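Local coordinates for protein BIM1 (Saccharomyces cerevisiae, PDB 2QJX) that binds microtubules and their plus ends, the part described here being its calponin-homology domain, at residues 42-45 and 49-52. Residues are numbered along the deposited sequence; the frame is centred on the assembly and turned at random.
Sequences IMDS and DLPM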
loop_
_atom_site.group_PDB
_atom_site.type_symbol
_atom_site.label_atom_id
_atom_site.label_comp_id
_atom_site.label_asym_id
_atom_site.label_seq_id
_atom_site.Cartn_x
_atom_site.Cartn_y
_atom_site.Cartn_z
ATOM N N ILE A 42 -2.546 3.168 -0.260
ATOM C CA ILE A 42 -2.207 4.190 0.724
ATOM C C ILE A 42 -1.730 5.391 -0.092
ATOM O O ILE A 42 -2.091 6.538 0.187
ATOM C CB ILE A 42 -1.078 3.745 1.670
ATOM C CG1 ILE A 42 -1.598 2.665 2.619
ATOM C CG2 ILE A 42 -0.572 4.937 2.478
ATOM C CD1 ILE A 42 -0.565 2.180 3.608
HETATM N N MSE A 43 -0.923 5.125 -1.113
HETATM C CA MSE A 43 -0.433 6.205 -1.960
HETATM C C MSE A 43 -1.593 6.851 -2.722
HETATM O O MSE A 43 -1.572 8.054 -2.991
HETATM C CB MSE A 43 0.625 5.685 -2.935
HETATM C CG MSE A 43 1.915 5.221 -2.254
HETATM SE SE MSE A 43 2.834 6.607 -1.238
HETATM C CE MSE A 43 3.928 7.344 -2.651
ATOM N N ASP A 44 -2.612 6.068 -3.065
ATOM C CA ASP A 44 -3.760 6.638 -3.772
ATOM C C ASP A 44 -4.521 7.587 -2.849
ATOM O O ASP A 44 -4.997 8.634 -3.287
ATOM C CB ASP A 44 -4.713 5.541 -4.278
ATOM C CG ASP A 44 -5.797 6.088 -5.209
ATOM O OD1 ASP A 44 -5.434 6.720 -6.222
ATOM O OD2 ASP A 44 -7.008 5.885 -4.940
ATOM N N SER A 45 -4.633 7.242 -1.570
ATOM C CA SER A 45 -5.351 8.116 -0.638
ATOM C C SER A 45 -4.660 9.483 -0.536
ATOM O O SER A 45 -5.308 10.505 -0.297
ATOM C CB SER A 45 -5.437 7.477 0.755
ATOM O OG SER A 45 -4.166 7.405 1.377
ATOM N N ASP A 49 -3.889 9.500 -7.892
ATOM C CA ASP A 49 -3.674 9.323 -9.324
ATOM C C ASP A 49 -3.128 7.938 -9.666
ATOM O O ASP A 49 -2.536 7.738 -10.722
ATOM C CB ASP A 49 -2.746 10.421 -9.877
ATOM C CG ASP A 49 -1.316 10.309 -9.375
ATOM O OD1 ASP A 49 -1.043 9.493 -8.472
ATOM O OD2 ASP A 49 -0.457 11.053 -9.894
ATOM N N LEU A 50 -3.341 6.986 -8.759
ATOM C CA LEU A 50 -2.906 5.610 -8.955
ATOM C C LEU A 50 -3.914 4.883 -9.845
ATOM O O LEU A 50 -5.113 5.151 -9.781
ATOM C CB LEU A 50 -2.820 4.880 -7.612
ATOM C CG LEU A 50 -1.622 5.092 -6.684
ATOM C CD1 LEU A 50 -0.435 4.327 -7.242
ATOM C CD2 LEU A 50 -1.311 6.579 -6.526
ATOM N N PRO A 51 -3.434 3.969 -10.699
ATOM C CA PRO A 51 -4.304 3.199 -11.597
ATOM C C PRO A 51 -4.920 2.054 -10.796
ATOM O O PRO A 51 -4.588 0.886 -10.987
ATOM C CB PRO A 51 -3.340 2.718 -12.668
ATOM C CG PRO A 51 -2.071 2.524 -11.905
ATOM C CD PRO A 51 -2.014 3.753 -11.032
HETATM N N MSE A 52 -5.820 2.410 -9.887
HETATM C CA MSE A 52 -6.457 1.437 -9.017
HETATM C C MSE A 52 -7.103 0.253 -9.723
HETATM O O MSE A 52 -7.034 -0.864 -9.220
HETATM C CB MSE A 52 -7.476 2.133 -8.112
HETATM C CG MSE A 52 -6.840 3.065 -7.073
HETATM SE SE MSE A 52 -5.560 2.190 -5.876
HETATM C CE MSE A 52 -6.789 0.998 -4.969
#
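OD2 of Asp-44, on helix 37-47 of the calponin-homology domain, is gripped by Tyr-118 through a hydrogen bond and by Arg-123 through a salt bridge. The other oxygen, OD1, accepts the backbone N-H of Leu-50 at an N to OD1 distance of 3.3 Å, a longish bond with an angle of 150° at the hydrogen, arriving on the anti side and 20° out of the carboxylate plane. This buried acid thus ties the loop that follows its own helix to the C-terminal part of the chain. With CG anti to the backbone N (chi1 -171°), the carboxylate reaches past the side chain of Leu-50, the two running in opposite directions. Replacing Asp-44 with alanine is likely to leave the Leu-50 amide, the Tyr-118 hydroxyl and the Arg-123 guanidinium without their shared partner, with a gap beside selenomethionine Met-52. That residue crosses the acid at a slant, its CG 3.5 Å from OD2 of Asp-44 and its SE 3.8 Å from CB of Asp-44. Pro-51 centres an inverse gamma turn. Leu-50 lies against the helix backbone, its CD2 3.7 Å from CA of Asp-44 and 4.2 Å from CB of Met-43.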